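Polyphosphate kinase (Porphyromonas gingivalis, PDB 2O8R) probably catalyses the reversible transfer of the terminal phosphate of ATP onto a growing chain of inorganic polyphosphate. Local coordinates at residues T588-M593 and I654-I659; E647-D652 and A680-Y685. The protein carries 3 engineered substitutions. One frame throughout, in Å; residues are numbered along the deposited sequence.

Contact 1 (T588-M593 and I654-I659); sequences TRLVDM and IKACRI
The carbonyl oxygen of R589 is gripped twice: the backbone N of C657 reaches R589 O at 2.9 Å, and a water donates to the same oxygen. The return bond runs from R589 N to C657 O at 2.8 Å. Together the two bonds define R589 and C657 as an antiparallel hydrogen-bonded pair, with T588 and R658 as the adjoining non-hydrogen-bonded pair. Beyond R589 the water links the two chains, donating also to K655 O and accepting from V591 N; L590 CA is still 4.6 Å from A656 CA, but D592 CA and K655 CA are 6.2 Å apart. There K655 bends at chi2 (-48°) and again at chi4, which brings NZ within 3.0 Å of D592 OD1. In this salt bridge NZ meets OD1 from above the carboxylate, 42° out of its plane; E27 and R677 supply second partners to K655 and D592, respectively. On the side of the sheet that R589 shares with C657, I659 CD1 lies over one guanidinium face, 3.5 Å from R589 NH1, while N665, S19 and the backbone oxygens of R570 and G571 hold that group's nitrogens. L590 CD1 packs 4.1 Å from A656 CB. The arrangement is an antiparallel strand pair within the mixed sheet of the second C-terminal, phospholipase D-like domain, its V591 side chain about 4 Å from that of R570, a predicted ATP-binding residue.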
loop_
_atom_site.group_PDB
_atom_site.type_symbol
_atom_site.label_atom_id
_atom_site.label_comp_id
_atom_site.label_asym_id
_atom_site.label_seq_id
_atom_site.Cartn_x
_atom_site.Cartn_y
_atom_site.Cartn_z
ATOM N N THR A 588 -29.864 -15.817 18.730
ATOM C CA THR A 588 -29.479 -14.436 18.917
ATOM C C THR A 588 -28.447 -14.020 17.883
ATOM O O THR A 588 -27.416 -14.671 17.718
ATOM C CB THR A 588 -28.937 -14.213 20.327
ATOM O OG1 THR A 588 -29.952 -14.581 21.270
ATOM C CG2 THR A 588 -28.537 -12.755 20.538
ATOM N N ARG A 589 -28.754 -12.951 17.165
ATOM C CA ARG A 589 -27.768 -12.285 16.349
ATOM C C ARG A 589 -27.307 -11.018 17.060
ATOM O O ARG A 589 -28.103 -10.115 17.332
ATOM C CB ARG A 589 -28.356 -11.934 15.003
ATOM C CG ARG A 589 -27.556 -10.941 14.216
ATOM C CD ARG A 589 -28.287 -10.637 12.935
ATOM N NE ARG A 589 -28.167 -11.764 12.028
ATOM C CZ ARG A 589 -29.063 -12.091 11.109
ATOM N NH1 ARG A 589 -30.168 -11.376 10.971
ATOM N NH2 ARG A 589 -28.849 -13.143 10.332
ATOM N N LEU A 590 -26.017 -10.974 17.376
ATOM C CA LEU A 590 -25.414 -9.790 17.954
ATOM C C LEU A 590 -24.555 -9.087 16.916
ATOM O O LEU A 590 -23.565 -9.647 16.443
ATOM C CB LEU A 590 -24.571 -10.156 19.178
ATOM C CG LEU A 590 -23.913 -8.952 19.856
ATOM C CD1 LEU A 590 -24.967 -7.957 20.328
ATOM C CD2 LEU A 590 -23.003 -9.400 21.004
ATOM N N VAL A 591 -24.961 -7.872 16.561
ATOM C CA VAL A 591 -24.201 -6.973 15.689
ATOM C C VAL A 591 -24.042 -5.641 16.422
ATOM O O VAL A 591 -25.020 -5.065 16.906
ATOM C CB VAL A 591 -24.925 -6.741 14.346
ATOM C CG1 VAL A 591 -24.446 -5.459 13.648
ATOM C CG2 VAL A 591 -24.762 -7.941 13.454
ATOM N N ASP A 592 -22.800 -5.180 16.512
ATOM C CA ASP A 592 -22.434 -3.951 17.192
ATOM C C ASP A 592 -21.171 -3.445 16.468
ATOM O O ASP A 592 -20.841 -3.931 15.378
ATOM C CB ASP A 592 -22.150 -4.264 18.663
ATOM C CG ASP A 592 -22.336 -3.061 19.602
ATOM O OD1 ASP A 592 -22.516 -1.915 19.141
ATOM O OD2 ASP A 592 -22.287 -3.271 20.836
HETATM N N MSE A 593 -20.462 -2.488 17.065
HETATM C CA MSE A 593 -19.279 -1.900 16.436
HETATM C C MSE A 593 -18.149 -2.888 16.110
HETATM O O MSE A 593 -17.523 -2.785 15.051
HETATM C CB MSE A 593 -18.731 -0.778 17.298
HETATM C CG MSE A 593 -17.777 0.116 16.544
HETATM SE SE MSE A 593 -17.017 1.523 17.639
HETATM C CE MSE A 593 -16.838 2.868 16.230
ATOM N N ILE A 654 -29.447 -4.106 24.267
ATOM C CA ILE A 654 -29.303 -2.863 23.491
ATOM C C ILE A 654 -29.016 -3.084 22.005
ATOM O O ILE A 654 -29.621 -2.441 21.165
ATOM C CB ILE A 654 -28.332 -1.837 24.158
ATOM C CG1 ILE A 654 -29.117 -0.907 25.058
ATOM C CG2 ILE A 654 -27.702 -0.923 23.144
ATOM C CD1 ILE A 654 -29.238 -1.385 26.440
ATOM N N LYS A 655 -28.124 -4.010 21.689
ATOM C CA LYS A 655 -27.765 -4.286 20.299
ATOM C C LYS A 655 -28.312 -5.617 19.817
ATOM O O LYS A 655 -28.618 -5.765 18.634
ATOM C CB LYS A 655 -26.235 -4.241 20.098
ATOM C CG LYS A 655 -25.642 -2.822 20.215
ATOM C CD LYS A 655 -26.450 -1.830 19.383
ATOM C CE LYS A 655 -25.994 -0.404 19.578
ATOM N NZ LYS A 655 -24.849 -0.046 18.691
ATOM N N ALA A 656 -28.428 -6.574 20.738
ATOM C CA ALA A 656 -28.812 -7.949 20.404
ATOM C C ALA A 656 -30.163 -8.021 19.759
ATOM O O ALA A 656 -31.099 -7.313 20.153
ATOM C CB ALA A 656 -28.798 -8.847 21.638
ATOM N N CYS A 657 -30.284 -8.881 18.753
ATOM C CA CYS A 657 -31.569 -9.127 18.110
ATOM C C CYS A 657 -31.885 -10.619 18.066
ATOM O O CYS A 657 -31.002 -11.443 17.827
ATOM C CB CYS A 657 -31.580 -8.547 16.695
ATOM S SG CYS A 657 -31.736 -6.747 16.627
ATOM N N ARG A 658 -33.148 -10.960 18.299
ATOM C CA ARG A 658 -33.592 -12.327 18.188
ATOM C C ARG A 658 -34.152 -12.446 16.794
ATOM O O ARG A 658 -34.652 -11.473 16.232
ATOM C CB ARG A 658 -34.611 -12.702 19.272
ATOM C CG ARG A 658 -35.975 -12.109 19.077
ATOM C CD ARG A 658 -36.948 -12.539 20.166
ATOM N NE ARG A 658 -38.109 -11.645 20.172
ATOM C CZ ARG A 658 -39.200 -11.832 19.432
ATOM N NH1 ARG A 658 -39.309 -12.906 18.644
ATOM N NH2 ARG A 658 -40.193 -10.953 19.491
ATOM N N ILE A 659 -33.988 -13.630 16.224
ATOM C CA ILE A 659 -34.462 -13.938 14.890
ATOM C C ILE A 659 -35.791 -14.672 14.999
ATOM O O ILE A 659 -35.985 -15.526 15.880
ATOM C CB ILE A 659 -33.443 -14.844 14.151
ATOM C CG1 ILE A 659 -32.048 -14.212 14.160
ATOM C CG2 ILE A 659 -33.894 -15.135 12.731
ATOM C CD1 ILE A 659 -31.985 -12.844 13.537
HETATM O O HOH W 1 -27.782 -7.442 16.676
#

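Contact 2 (E647-D652 and A680-Y685); sequences EIQLRD and AAIYRY
I648 meets A681, I682 and Y685 through two separate branches, and these apolar meetings make up most of the contact. Its CG2 methyl does the closest touching, 3.6 Å from A681 CB. The same methyl lies 4.0 Å from I682 CG1, so it sits against two consecutive residues of the partner helix. The other branch leads to Y685: with CG1 beside the backbone N (chi1 -58°) and the chain then extended (chi2 -173°), CD1 ends 3.9 Å from Y685 CB. That methyl approaches the root of the aromatic side chain obliquely, near CG, and the case is one of aliphatic contact with no ring stacking. A681 and Y685 are four residues apart, one turn of helix, and I648 therefore spans a turn of the opposing surface.

The second kind of contact is mixed, between an amide and a methyl. Q649 turns its NE2 to within 4.0 Å of I682 CD1, and its CG packs against the same methyl. The polar bonds of this amide are made elsewhere: NE2 donates to E596 and OE1 accepts from K542, which fixes the rotation of the group. Likewise, the hydroxyl of Y685 is bonded to D644, one turn before I648 on the facing helix.

The backbones give the frame for these meetings. The axes of the two short segments approach to 9.9 Å at an angle of 149° between their directions, an inclined antiparallel pairing. The backbones come nearest at I648 CA and I682 CA, 6.9 Å apart. Helix 636-651 thus lies between two layers: its L650 side rests on strands 538-543 and 564-569 of the large mixed sheet, while its I648 side receives helix 678-691, whose I682 also touches Y351.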
loop_
_atom_site.group_PDB
_atom_site.type_symbol
_atom_site.label_atom_id
_atom_site.label_comp_id
_atom_site.label_asym_id
_atom_site.label_seq_id
_atom_site.Cartn_x
_atom_site.Cartn_y
_atom_site.Cartn_z
ATOM N N GLU A 647 -22.633 -15.173 28.672
ATOM C CA GLU A 647 -23.830 -14.827 29.428
ATOM C C GLU A 647 -24.081 -13.353 29.315
ATOM O O GLU A 647 -25.216 -12.931 29.076
ATOM C CB GLU A 647 -23.719 -15.240 30.896
ATOM C CG GLU A 647 -24.034 -16.705 31.136
ATOM C CD GLU A 647 -23.760 -17.128 32.554
ATOM O OE1 GLU A 647 -23.791 -16.255 33.452
ATOM O OE2 GLU A 647 -23.516 -18.335 32.771
ATOM N N ILE A 648 -23.021 -12.561 29.451
ATOM C CA ILE A 648 -23.137 -11.133 29.144
ATOM C C ILE A 648 -23.746 -10.920 27.752
ATOM O O ILE A 648 -24.661 -10.117 27.593
ATOM C CB ILE A 648 -21.800 -10.407 29.247
ATOM C CG1 ILE A 648 -21.226 -10.592 30.652
ATOM C CG2 ILE A 648 -21.981 -8.941 28.901
ATOM C CD1 ILE A 648 -19.991 -9.793 30.947
ATOM N N GLN A 649 -23.272 -11.658 26.749
ATOM C CA GLN A 649 -23.851 -11.490 25.426
ATOM C C GLN A 649 -25.345 -11.834 25.416
ATOM O O GLN A 649 -26.145 -11.084 24.854
ATOM C CB GLN A 649 -23.063 -12.240 24.341
ATOM C CG GLN A 649 -21.610 -11.788 24.212
ATOM C CD GLN A 649 -21.012 -12.058 22.838
ATOM O OE1 GLN A 649 -21.364 -13.032 22.170
ATOM N NE2 GLN A 649 -20.098 -11.191 22.411
ATOM N N LEU A 650 -25.729 -12.926 26.073
ATOM C CA LEU A 650 -27.142 -13.359 26.083
ATOM C C LEU A 650 -28.032 -12.464 26.927
ATOM O O LEU A 650 -29.254 -12.587 26.873
ATOM C CB LEU A 650 -27.285 -14.799 26.571
ATOM C CG LEU A 650 -26.821 -15.891 25.618
ATOM C CD1 LEU A 650 -26.939 -17.201 26.356
ATOM C CD2 LEU A 650 -27.632 -15.893 24.307
ATOM N N ARG A 651 -27.406 -11.574 27.695
ATOM C CA ARG A 651 -28.101 -10.635 28.564
ATOM C C ARG A 651 -28.289 -9.283 27.868
ATOM O O ARG A 651 -29.121 -8.475 28.310
ATOM C CB ARG A 651 -27.318 -10.460 29.870
ATOM C CG ARG A 651 -28.136 -10.026 31.086
ATOM C CD ARG A 651 -27.239 -9.804 32.316
ATOM N NE ARG A 651 -26.266 -10.886 32.467
ATOM C CZ ARG A 651 -25.107 -10.772 33.109
ATOM N NH1 ARG A 651 -24.767 -9.618 33.672
ATOM N NH2 ARG A 651 -24.282 -11.807 33.183
ATOM N N ASP A 652 -27.522 -9.054 26.785
ATOM C CA ASP A 652 -27.585 -7.813 25.989
ATOM C C ASP A 652 -28.996 -7.437 25.589
ATOM O O ASP A 652 -29.654 -8.177 24.854
ATOM C CB ASP A 652 -26.757 -7.931 24.707
ATOM C CG ASP A 652 -26.707 -6.613 23.900
ATOM O OD1 ASP A 652 -25.606 -6.070 23.743
ATOM O OD2 ASP A 652 -27.750 -6.106 23.426
ATOM N N ALA A 680 -19.813 -3.037 25.660
ATOM C CA ALA A 680 -19.434 -2.208 26.805
ATOM C C ALA A 680 -19.192 -3.083 28.039
ATOM O O ALA A 680 -18.127 -3.037 28.652
ATOM C CB ALA A 680 -20.485 -1.161 27.085
ATOM N N ALA A 681 -20.168 -3.922 28.360
ATOM C CA ALA A 681 -20.135 -4.697 29.593
ATOM C C ALA A 681 -18.951 -5.657 29.704
ATOM O O ALA A 681 -18.378 -5.821 30.788
ATOM C CB ALA A 681 -21.437 -5.444 29.767
ATOM N N ILE A 682 -18.599 -6.293 28.587
ATOM C CA ILE A 682 -17.494 -7.243 28.556
ATOM C C ILE A 682 -16.190 -6.523 28.882
ATOM O O ILE A 682 -15.344 -7.047 29.620
ATOM C CB ILE A 682 -17.377 -7.949 27.202
ATOM C CG1 ILE A 682 -18.479 -8.991 27.049
ATOM C CG2 ILE A 682 -16.027 -8.634 27.057
ATOM C CD1 ILE A 682 -18.446 -9.693 25.689
ATOM N N TYR A 683 -16.041 -5.311 28.358
ATOM C CA TYR A 683 -14.867 -4.532 28.678
ATOM C C TYR A 683 -14.792 -4.210 30.167
ATOM O O TYR A 683 -13.720 -4.322 30.767
ATOM C CB TYR A 683 -14.798 -3.261 27.862
ATOM C CG TYR A 683 -13.561 -2.456 28.176
ATOM C CD1 TYR A 683 -12.319 -2.843 27.686
ATOM C CD2 TYR A 683 -13.627 -1.314 28.969
ATOM C CE1 TYR A 683 -11.172 -2.116 27.964
ATOM C CE2 TYR A 683 -12.480 -0.574 29.256
ATOM C CZ TYR A 683 -11.258 -0.986 28.749
ATOM O OH TYR A 683 -10.120 -0.269 29.024
ATOM N N ARG A 684 -15.924 -3.826 30.758
ATOM C CA ARG A 684 -15.961 -3.537 32.195
ATOM C C ARG A 684 -15.644 -4.771 33.020
ATOM O O ARG A 684 -14.900 -4.696 33.998
ATOM C CB ARG A 684 -17.296 -2.925 32.616
ATOM C CG ARG A 684 -17.459 -1.493 32.136
ATOM C CD ARG A 684 -18.781 -0.875 32.540
ATOM N NE ARG A 684 -19.184 0.140 31.566
ATOM C CZ ARG A 684 -20.246 0.044 30.767
ATOM N NH1 ARG A 684 -21.050 -1.018 30.832
ATOM N NH2 ARG A 684 -20.516 1.025 29.909
ATOM N N TYR A 685 -16.201 -5.905 32.606
ATOM C CA TYR A 685 -15.985 -7.177 33.288
ATOM C C TYR A 685 -14.495 -7.535 33.329
ATOM O O TYR A 685 -13.964 -7.869 34.386
ATOM C CB TYR A 685 -16.817 -8.265 32.594
ATOM C CG TYR A 685 -16.435 -9.693 32.910
ATOM C CD1 TYR A 685 -16.979 -10.358 33.997
ATOM C CD2 TYR A 685 -15.552 -10.390 32.099
ATOM C CE1 TYR A 685 -16.633 -11.674 34.278
ATOM C CE2 TYR A 685 -15.211 -11.698 32.368
ATOM C CZ TYR A 685 -15.752 -12.339 33.460
ATOM O OH TYR A 685 -15.395 -13.650 33.732
#

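Contacts 1 and 2 have centres 12 Å apart and alternate along the chain: helix 636-651 of contact 2 is followed, after a short connection, by strand 657-659 of contact 1, and helix 678-691 comes later. They touch through L590, whose CD2 lies 3.7 Å from Q649 NE2, and through T588 OG1, which is 4.0 Å from L650 CD2. D652 joins them more firmly, its OD2 accepting from the backbone N of K655 and A656 while OD1 accepts from A678 N at the start of helix 678-691. The side chain of R570, predicted to bind ATP, approaches contact 1 more closely than contact 2, where it is about 9 Å from that of Q649.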